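Local coordinates for selenium-binding protein (Sulfolobus tokodaii, PDB 2ECE) that is of unknown function but, as a beta-propeller selenium-binding protein, may bind selenium, at residues A[8-16]-A[84-95]; A[48-58]-A[432-440]. All blocks are in the same frame, centred on the assembly; numbering follows the deposited sequence.

Contact 1: A[8-16]-A[84-95]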
loop_
_atom_site.group_PDB
_atom_site.type_symbol
_atom_site.label_atom_id
_atom_site.label_comp_id
_atom_site.label_asym_id
_atom_site.label_seq_id
_atom_site.Cartn_x
_atom_site.Cartn_y
_atom_site.Cartn_z
ATOM N N ARG A 8 25.168 14.478 -0.971
ATOM C CA ARG A 8 23.875 13.894 -1.312
ATOM C C ARG A 8 23.596 12.541 -0.664
ATOM O O ARG A 8 24.502 11.725 -0.468
ATOM C CB ARG A 8 23.758 13.749 -2.827
ATOM C CG ARG A 8 22.340 13.553 -3.316
ATOM C CD ARG A 8 21.498 14.798 -3.073
ATOM N NE ARG A 8 22.108 16.001 -3.638
ATOM C CZ ARG A 8 21.463 17.150 -3.811
ATOM N NH1 ARG A 8 20.185 17.253 -3.466
ATOM N NH2 ARG A 8 22.095 18.200 -4.324
ATOM N N ASP A 9 22.329 12.310 -0.341
ATOM C CA ASP A 9 21.918 11.060 0.274
ATOM C C ASP A 9 22.192 9.931 -0.718
ATOM O O ASP A 9 21.743 9.974 -1.862
ATOM C CB ASP A 9 20.429 11.108 0.615
ATOM C CG ASP A 9 20.014 10.003 1.558
ATOM O OD1 ASP A 9 20.257 8.820 1.238
ATOM O OD2 ASP A 9 19.442 10.322 2.621
ATOM N N PRO A 10 22.950 8.913 -0.295
ATOM C CA PRO A 10 23.261 7.788 -1.182
ATOM C C PRO A 10 22.061 6.920 -1.572
ATOM O O PRO A 10 22.154 6.111 -2.493
ATOM C CB PRO A 10 24.321 7.016 -0.399
ATOM C CG PRO A 10 23.960 7.306 1.028
ATOM C CD PRO A 10 23.673 8.787 0.982
ATOM N N THR A 11 20.933 7.078 -0.885
ATOM C CA THR A 11 19.761 6.281 -1.234
ATOM C C THR A 11 18.822 7.018 -2.189
ATOM O O THR A 11 17.760 6.505 -2.541
ATOM C CB THR A 11 18.976 5.841 0.012
ATOM O OG1 THR A 11 18.532 6.994 0.731
ATOM C CG2 THR A 11 19.855 4.977 0.912
ATOM N N PHE A 12 19.203 8.228 -2.594
ATOM C CA PHE A 12 18.398 8.979 -3.553
ATOM C C PHE A 12 18.885 8.528 -4.928
ATOM O O PHE A 12 20.079 8.588 -5.220
ATOM C CB PHE A 12 18.623 10.487 -3.424
ATOM C CG PHE A 12 17.978 11.113 -2.217
ATOM C CD1 PHE A 12 17.191 10.364 -1.344
ATOM C CD2 PHE A 12 18.164 12.467 -1.953
ATOM C CE1 PHE A 12 16.601 10.954 -0.227
ATOM C CE2 PHE A 12 17.580 13.066 -0.844
ATOM C CZ PHE A 12 16.793 12.305 0.027
ATOM N N TYR A 13 17.962 8.077 -5.768
ATOM C CA TYR A 13 18.316 7.611 -7.100
ATOM C C TYR A 13 17.649 8.513 -8.130
ATOM O O TYR A 13 16.456 8.795 -8.029
ATOM C CB TYR A 13 17.848 6.161 -7.278
ATOM C CG TYR A 13 18.059 5.302 -6.045
ATOM C CD1 TYR A 13 16.971 4.888 -5.268
ATOM C CD2 TYR A 13 19.343 4.917 -5.647
ATOM C CE1 TYR A 13 17.149 4.110 -4.119
ATOM C CE2 TYR A 13 19.539 4.139 -4.496
ATOM C CZ TYR A 13 18.433 3.738 -3.737
ATOM O OH TYR A 13 18.614 2.966 -2.612
ATOM N N PRO A 14 18.409 8.986 -9.133
ATOM C CA PRO A 14 17.823 9.862 -10.158
ATOM C C PRO A 14 16.733 9.157 -10.954
ATOM O O PRO A 14 15.684 9.732 -11.242
ATOM C CB PRO A 14 19.019 10.200 -11.060
ATOM C CG PRO A 14 20.207 10.005 -10.174
ATOM C CD PRO A 14 19.841 8.766 -9.397
ATOM N N SER A 15 16.991 7.899 -11.285
ATOM C CA SER A 15 16.084 7.116 -12.109
ATOM C C SER A 15 15.880 5.682 -11.650
ATOM O O SER A 15 16.607 5.181 -10.791
ATOM C CB SER A 15 16.648 7.060 -13.515
ATOM O OG SER A 15 17.958 6.527 -13.450
ATOM N N PRO A 16 14.890 4.999 -12.245
ATOM C CA PRO A 16 14.574 3.606 -11.923
ATOM C C PRO A 16 15.800 2.720 -12.143
ATOM O O PRO A 16 16.124 1.875 -11.308
ATOM C CB PRO A 16 13.444 3.289 -12.897
ATOM C CG PRO A 16 12.706 4.588 -12.940
ATOM C CD PRO A 16 13.845 5.574 -13.113
ATOM N N ALA A 84 13.610 14.013 -4.270
ATOM C CA ALA A 84 14.378 15.191 -3.860
ATOM C C ALA A 84 15.371 15.640 -4.932
ATOM O O ALA A 84 15.844 16.779 -4.910
ATOM C CB ALA A 84 15.126 14.909 -2.557
ATOM N N LEU A 85 15.693 14.740 -5.855
ATOM C CA LEU A 85 16.624 15.051 -6.930
ATOM C C LEU A 85 15.915 15.775 -8.072
ATOM O O LEU A 85 16.542 16.157 -9.061
ATOM C CB LEU A 85 17.282 13.771 -7.445
ATOM C CG LEU A 85 18.191 13.051 -6.439
ATOM C CD1 LEU A 85 18.716 11.765 -7.054
ATOM C CD2 LEU A 85 19.350 13.960 -6.041
ATOM N N CYS A 86 14.604 15.955 -7.930
ATOM C CA CYS A 86 13.811 16.658 -8.932
ATOM C C CYS A 86 14.208 18.143 -8.943
ATOM O O CYS A 86 14.678 18.675 -7.937
ATOM C CB CYS A 86 12.320 16.558 -8.595
ATOM S SG CYS A 86 11.579 14.892 -8.687
ATOM N N PRO A 87 14.015 18.827 -10.081
ATOM C CA PRO A 87 14.359 20.249 -10.183
ATOM C C PRO A 87 13.854 21.089 -9.011
ATOM O O PRO A 87 14.563 21.960 -8.508
ATOM C CB PRO A 87 13.719 20.650 -11.504
ATOM C CG PRO A 87 13.986 19.436 -12.349
ATOM C CD PRO A 87 13.628 18.287 -11.401
ATOM N N ASN A 88 12.628 20.822 -8.576
ATOM C CA ASN A 88 12.034 21.563 -7.473
ATOM C C ASN A 88 12.273 20.898 -6.119
ATOM O O ASN A 88 11.672 21.288 -5.114
ATOM C CB ASN A 88 10.529 21.735 -7.712
ATOM C CG ASN A 88 9.773 20.418 -7.669
ATOM O OD1 ASN A 88 10.302 19.371 -8.045
ATOM N ND2 ASN A 88 8.517 20.470 -7.226
ATOM N N GLY A 89 13.152 19.900 -6.093
ATOM C CA GLY A 89 13.444 19.212 -4.847
ATOM C C GLY A 89 14.060 20.134 -3.814
ATOM O O GLY A 89 15.011 20.860 -4.110
ATOM N N LYS A 90 13.526 20.111 -2.597
ATOM C CA LYS A 90 14.038 20.971 -1.535
ATOM C C LYS A 90 15.434 20.591 -1.068
ATOM O O LYS A 90 15.839 19.430 -1.152
ATOM C CB LYS A 90 13.078 20.997 -0.348
ATOM C CG LYS A 90 11.886 21.904 -0.578
ATOM C CD LYS A 90 11.211 22.259 0.737
ATOM C CE LYS A 90 10.278 23.456 0.589
ATOM N NZ LYS A 90 9.110 23.189 -0.291
ATOM N N PRO A 91 16.188 21.578 -0.558
ATOM C CA PRO A 91 17.552 21.372 -0.076
ATOM C C PRO A 91 17.698 20.816 1.336
ATOM O O PRO A 91 16.869 21.055 2.218
ATOM C CB PRO A 91 18.154 22.763 -0.200
ATOM C CG PRO A 91 17.018 23.616 0.267
ATOM C CD PRO A 91 15.823 23.007 -0.471
ATOM N N ASN A 92 18.777 20.069 1.520
ATOM C CA ASN A 92 19.139 19.472 2.796
ATOM C C ASN A 92 18.155 18.519 3.459
ATOM O O ASN A 92 18.041 18.504 4.684
ATOM C CB ASN A 92 19.524 20.574 3.788
ATOM C CG ASN A 92 20.639 21.456 3.266
ATOM O OD1 ASN A 92 21.648 20.960 2.760
ATOM N ND2 ASN A 92 20.468 22.769 3.385
ATOM N N ILE A 93 17.428 17.736 2.670
ATOM C CA ILE A 93 16.532 16.754 3.263
ATOM C C ILE A 93 17.179 15.413 2.955
ATOM O O ILE A 93 17.830 15.260 1.927
ATOM C CB ILE A 93 15.096 16.808 2.679
ATOM C CG1 ILE A 93 15.121 16.700 1.155
ATOM C CG2 ILE A 93 14.407 18.081 3.135
ATOM C CD1 ILE A 93 13.731 16.664 0.530
ATOM N N GLU A 94 17.033 14.453 3.858
ATOM C CA GLU A 94 17.629 13.140 3.667
ATOM C C GLU A 94 16.620 12.057 4.024
ATOM O O GLU A 94 15.688 12.311 4.782
ATOM C CB GLU A 94 18.884 13.010 4.547
ATOM C CG GLU A 94 18.630 13.194 6.042
ATOM C CD GLU A 94 19.909 13.181 6.876
ATOM O OE1 GLU A 94 20.922 12.611 6.415
ATOM O OE2 GLU A 94 19.896 13.727 7.999
ATOM N N ARG A 95 16.787 10.861 3.460
ATOM C CA ARG A 95 15.883 9.755 3.770
ATOM C C ARG A 95 16.267 9.350 5.184
ATOM O O ARG A 95 17.169 8.531 5.386
ATOM C CB ARG A 95 16.109 8.578 2.821
ATOM C CG ARG A 95 15.068 7.479 2.947
ATOM C CD ARG A 95 15.549 6.194 2.297
ATOM N NE ARG A 95 15.812 6.321 0.864
ATOM C CZ ARG A 95 14.886 6.251 -0.088
ATOM N NH1 ARG A 95 13.609 6.059 0.226
ATOM N NH2 ARG A 95 15.243 6.353 -1.362
#
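Arg95 meets Thr11 through a chain that runs out with CG trans to the backbone N (chi1 -171°) and then bends at chi3, which swings its guanidinium side-on to the Thr11 residue. Thr11 answers with OG1 turned between its own N and carbonyl carbon (chi1 60°), on the side where Arg95 NE reaches it. Two nitrogens grip it: Arg95 NE donates to Thr11 OG1 at 2.8 Å, and Arg95 NH2 donates to Thr11 O at 2.8 Å with a fairly straight angle of 162°. Both acceptors lie within a few degrees of the guanidinium plane, although the NH2 reaches the carbonyl from above the carbonyl's plane.

Asp9 holds the other end of the junction. Its OD2 accepts from Arg95 N at 2.8 Å, while its OD1 accepts from both Thr11 N, which closes an Asx turn, and Thr11 OG1 at 2.6 Å. The hydroxyl thus donates to Asp9 and accepts from Arg95, which should hold its rotation. Asp9 CB sits over the centre of the Phe12 ring, and Ile93 O approaches that ring's edge, 3.5 Å from Phe12 CE2.

The apolar half lies alongside: Ala84 CB touches Phe12 CE2 at 3.5 Å, and Leu85 forks, sending CD1 to Phe12 CB and the Pro14 ring and CD2 to Arg8 CD at 3.8 Å.

Asp457 forms a salt bridge with Arg95 NH2, and Trp78, in strand 77-78, makes a cation-pi contact with the same side chain. The Cys86-Cys460 disulfide ties the 84-95 loop to the C-terminal tail. Contact 1 joins the N-terminal segment leading into helix 16-20 to the loop connecting strands 77-78 and 97-101 of one four-stranded propeller sheet.

Contact 2: A[48-58]-A[432-440]; sequences VDVNPKSETYS and DKEFFVDFG
Phe435 is wedged between the side chains of 48-58, and the close distances gather around its ring. Val50 CG2 lies 3.7 Å from Phe435 CE2, Val48 CG1 comes to the ring edge near CZ, and Ser58 OG stands over one face, offset toward the rim. With CG opposite the backbone N (chi1 -173°), the phenyl group extends between the two valines and the Ser58 and Tyr57 side chains. Beside it, Val48 CG1 and Val437 CG2 meet tip to tip at 3.9 Å. The Tyr57 ring lies obliquely to that of Phe435, planes 58° apart, and its OH reaches the Phe435 edge.

Phe436 N donates to Ser58 OG at 3.0 Å, nearly straight at 168°. Beyond the polar contacts of Ser58 and a water bridge, side-chain packing joins the two segments, which belong to adjacent sheets of the propeller.

The looser side lies toward the corner at 433-434, where Tyr57 OH and Asp432 OD2 are 4.2 Å apart and a water mediates between them. It lies 2.6 Å from Tyr57 OH and donates to Asp432 OD2. The same carboxylate oxygen accepts a hydrogen bond from Phe435 N, an Asx motif, and Lys420 also bonds to Tyr57 OH. Two type I turns, 51-54 and 54-57, return the chain from strand 44-49 to Tyr57 and Ser58.

Chemically, the interface is an apolar centre with a serine clasp and a hydrated polar margin. Asp432 both shapes its own corner and, through the water, ties it to Tyr57, whose hydroxyl is further placed by its bond with Lys420.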
loop_
_atom_site.group_PDB
_atom_site.type_symbol
_atom_site.label_atom_id
_atom_site.label_comp_id
_atom_site.label_asym_id
_atom_site.label_seq_id
_atom_site.Cartn_x
_atom_site.Cartn_y
_atom_site.Cartn_z
ATOM N N VAL A 48 12.929 -5.839 10.872
ATOM C CA VAL A 48 13.308 -7.187 10.473
ATOM C C VAL A 48 14.628 -7.219 9.706
ATOM O O VAL A 48 14.811 -6.476 8.729
ATOM C CB VAL A 48 12.209 -7.831 9.597
ATOM C CG1 VAL A 48 12.643 -9.215 9.146
ATOM C CG2 VAL A 48 10.907 -7.925 10.384
ATOM N N ASP A 49 15.542 -8.076 10.169
ATOM C CA ASP A 49 16.848 -8.239 9.535
ATOM C C ASP A 49 16.569 -9.079 8.308
ATOM O O ASP A 49 16.117 -10.228 8.391
ATOM C CB ASP A 49 17.838 -8.978 10.442
ATOM C CG ASP A 49 19.267 -8.909 9.917
ATOM O OD1 ASP A 49 19.452 -8.937 8.677
ATOM O OD2 ASP A 49 20.203 -8.829 10.746
ATOM N N VAL A 50 16.858 -8.496 7.158
ATOM C CA VAL A 50 16.573 -9.139 5.905
ATOM C C VAL A 50 17.791 -9.514 5.042
ATOM O O VAL A 50 17.646 -9.888 3.878
ATOM C CB VAL A 50 15.539 -8.233 5.169
ATOM C CG1 VAL A 50 16.069 -7.702 3.864
ATOM C CG2 VAL A 50 14.240 -8.978 5.012
ATOM N N ASN A 51 18.977 -9.455 5.647
ATOM C CA ASN A 51 20.258 -9.786 5.001
ATOM C C ASN A 51 20.619 -11.250 5.311
ATOM O O ASN A 51 20.883 -11.591 6.460
ATOM C CB ASN A 51 21.354 -8.877 5.566
ATOM C CG ASN A 51 22.685 -9.023 4.845
ATOM O OD1 ASN A 51 23.023 -10.089 4.319
ATOM N ND2 ASN A 51 23.464 -7.946 4.842
ATOM N N PRO A 52 20.655 -12.125 4.287
ATOM C CA PRO A 52 20.978 -13.554 4.433
ATOM C C PRO A 52 22.306 -13.862 5.124
ATOM O O PRO A 52 22.465 -14.918 5.741
ATOM C CB PRO A 52 20.960 -14.059 2.991
ATOM C CG PRO A 52 19.966 -13.160 2.343
ATOM C CD PRO A 52 20.368 -11.813 2.880
ATOM N N LYS A 53 23.253 -12.938 5.022
ATOM C CA LYS A 53 24.563 -13.128 5.629
ATOM C C LYS A 53 24.602 -12.747 7.102
ATOM O O LYS A 53 25.557 -13.075 7.810
ATOM C CB LYS A 53 25.612 -12.325 4.861
ATOM C CG LYS A 53 25.985 -12.921 3.508
ATOM C CD LYS A 53 26.869 -11.971 2.700
ATOM C CE LYS A 53 28.055 -11.460 3.515
ATOM N NZ LYS A 53 28.955 -12.560 3.971
ATOM N N SER A 54 23.568 -12.058 7.569
ATOM C CA SER A 54 23.516 -11.645 8.964
ATOM C C SER A 54 23.174 -12.802 9.883
ATOM O O SER A 54 22.448 -13.719 9.505
ATOM C CB SER A 54 22.483 -10.535 9.161
ATOM O OG SER A 54 22.326 -10.252 10.542
ATOM N N GLU A 55 23.696 -12.750 11.103
ATOM C CA GLU A 55 23.426 -13.798 12.071
ATOM C C GLU A 55 22.020 -13.666 12.654
ATOM O O GLU A 55 21.519 -14.586 13.303
ATOM C CB GLU A 55 24.498 -13.778 13.162
ATOM C CG GLU A 55 25.850 -14.247 12.622
ATOM C CD GLU A 55 26.983 -14.111 13.614
ATOM O OE1 GLU A 55 28.078 -14.644 13.328
ATOM O OE2 GLU A 55 26.791 -13.469 14.668
ATOM N N THR A 56 21.381 -12.522 12.414
ATOM C CA THR A 56 20.017 -12.313 12.888
ATOM C C THR A 56 19.073 -12.215 11.690
ATOM O O THR A 56 18.053 -11.529 11.736
ATOM C CB THR A 56 19.885 -11.040 13.764
ATOM O OG1 THR A 56 20.530 -9.929 13.128
ATOM C CG2 THR A 56 20.496 -11.282 15.135
ATOM N N TYR A 57 19.427 -12.923 10.621
ATOM C CA TYR A 57 18.630 -12.947 9.398
ATOM C C TYR A 57 17.240 -13.522 9.674
ATOM O O TYR A 57 17.105 -14.510 10.393
ATOM C CB TYR A 57 19.354 -13.791 8.342
ATOM C CG TYR A 57 18.564 -14.077 7.082
ATOM C CD1 TYR A 57 18.088 -13.042 6.275
ATOM C CD2 TYR A 57 18.317 -15.390 6.681
ATOM C CE1 TYR A 57 17.389 -13.309 5.096
ATOM C CE2 TYR A 57 17.622 -15.667 5.512
ATOM C CZ TYR A 57 17.160 -14.623 4.723
ATOM O OH TYR A 57 16.472 -14.901 3.567
ATOM N N SER A 58 16.215 -12.886 9.111
ATOM C CA SER A 58 14.825 -13.317 9.271
ATOM C C SER A 58 14.316 -13.220 10.708
ATOM O O SER A 58 13.410 -13.959 11.111
ATOM C CB SER A 58 14.655 -14.753 8.765
ATOM O OG SER A 58 13.282 -15.101 8.672
ATOM N N ASP A 432 10.294 -18.469 -0.756
ATOM C CA ASP A 432 11.570 -18.773 -0.130
ATOM C C ASP A 432 11.218 -19.650 1.065
ATOM O O ASP A 432 10.418 -19.257 1.910
ATOM C CB ASP A 432 12.266 -17.506 0.357
ATOM C CG ASP A 432 13.701 -17.760 0.767
ATOM O OD1 ASP A 432 14.569 -17.806 -0.126
ATOM O OD2 ASP A 432 13.963 -17.933 1.974
ATOM N N LYS A 433 11.808 -20.837 1.126
ATOM C CA LYS A 433 11.537 -21.775 2.209
ATOM C C LYS A 433 12.152 -21.356 3.543
ATOM O O LYS A 433 11.516 -21.471 4.591
ATOM C CB LYS A 433 12.055 -23.170 1.828
ATOM C CG LYS A 433 11.796 -24.245 2.875
ATOM C CD LYS A 433 12.723 -25.438 2.671
ATOM C CE LYS A 433 12.506 -26.508 3.735
ATOM N NZ LYS A 433 12.708 -25.984 5.121
ATOM N N GLU A 434 13.381 -20.855 3.497
ATOM C CA GLU A 434 14.105 -20.458 4.700
ATOM C C GLU A 434 13.592 -19.226 5.447
ATOM O O GLU A 434 13.528 -19.228 6.679
ATOM C CB GLU A 434 15.585 -20.255 4.364
ATOM C CG GLU A 434 16.148 -21.292 3.395
ATOM C CD GLU A 434 15.886 -20.936 1.938
ATOM O OE1 GLU A 434 16.525 -19.986 1.428
ATOM O OE2 GLU A 434 15.037 -21.600 1.301
ATOM N N PHE A 435 13.226 -18.177 4.713
ATOM C CA PHE A 435 12.756 -16.939 5.336
ATOM C C PHE A 435 11.324 -16.973 5.869
ATOM O O PHE A 435 10.408 -17.440 5.193
ATOM C CB PHE A 435 12.898 -15.771 4.346
ATOM C CG PHE A 435 12.602 -14.426 4.949
ATOM C CD1 PHE A 435 11.292 -13.960 5.046
ATOM C CD2 PHE A 435 13.633 -13.641 5.457
ATOM C CE1 PHE A 435 11.013 -12.722 5.645
ATOM C CE2 PHE A 435 13.368 -12.407 6.058
ATOM C CZ PHE A 435 12.056 -11.947 6.152
ATOM N N PHE A 436 11.142 -16.470 7.087
ATOM C CA PHE A 436 9.816 -16.408 7.691
ATOM C C PHE A 436 9.804 -15.637 8.996
ATOM O O PHE A 436 10.663 -15.826 9.854
ATOM C CB PHE A 436 9.251 -17.809 7.951
ATOM C CG PHE A 436 7.776 -17.813 8.275
ATOM C CD1 PHE A 436 7.325 -17.944 9.587
ATOM C CD2 PHE A 436 6.844 -17.651 7.265
ATOM C CE1 PHE A 436 5.962 -17.910 9.878
ATOM C CE2 PHE A 436 5.481 -17.615 7.540
ATOM C CZ PHE A 436 5.037 -17.745 8.847
ATOM N N VAL A 437 8.824 -14.752 9.125
ATOM C CA VAL A 437 8.653 -13.987 10.340
ATOM C C VAL A 437 7.222 -14.231 10.785
ATOM O O VAL A 437 6.276 -14.080 10.002
ATOM C CB VAL A 437 8.850 -12.473 10.115
ATOM C CG1 VAL A 437 8.731 -11.736 11.441
ATOM C CG2 VAL A 437 10.205 -12.214 9.479
ATOM N N ASP A 438 7.083 -14.650 12.033
ATOM C CA ASP A 438 5.788 -14.896 12.638
ATOM C C ASP A 438 5.673 -13.795 13.689
ATOM O O ASP A 438 6.487 -13.714 14.605
ATOM C CB ASP A 438 5.775 -16.296 13.263
ATOM C CG ASP A 438 4.849 -16.402 14.455
ATOM O OD1 ASP A 438 3.778 -15.756 14.452
ATOM O OD2 ASP A 438 5.196 -17.151 15.393
ATOM N N PHE A 439 4.677 -12.931 13.540
ATOM C CA PHE A 439 4.507 -11.814 14.460
ATOM C C PHE A 439 3.678 -12.136 15.702
ATOM O O PHE A 439 3.246 -11.232 16.422
ATOM C CB PHE A 439 3.913 -10.628 13.697
ATOM C CG PHE A 439 4.845 -10.061 12.652
ATOM C CD1 PHE A 439 5.899 -9.227 13.019
ATOM C CD2 PHE A 439 4.693 -10.391 11.309
ATOM C CE1 PHE A 439 6.787 -8.731 12.065
ATOM C CE2 PHE A 439 5.577 -9.899 10.349
ATOM C CZ PHE A 439 6.627 -9.068 10.728
ATOM N N GLY A 440 3.467 -13.425 15.957
ATOM C CA GLY A 440 2.708 -13.833 17.131
ATOM C C GLY A 440 1.234 -13.496 17.042
ATOM O O GLY A 440 0.542 -13.989 16.157
HETATM O O HOH W 1 16.477 -17.375 2.793
#

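Contacts 1 and 2 occupy separate places on the propeller: their centres are about 30 Å apart, their nearest atoms about 13 Å, and neither touches the other. Along the chain their segments alternate, in the order 8-16, 48-58, 84-95, 432-440. Contact 2 bridges two sheets, the one containing strand 44-49 and the one ending in strand 429-438. Contact 1 instead joins two loops, one before helix 16-20 and one before strand 97-101. Strand 443-449, which follows 432-440, completes the sheet of strand 44-49, so N- and C-terminal parts of the chain share one blade and close the ring.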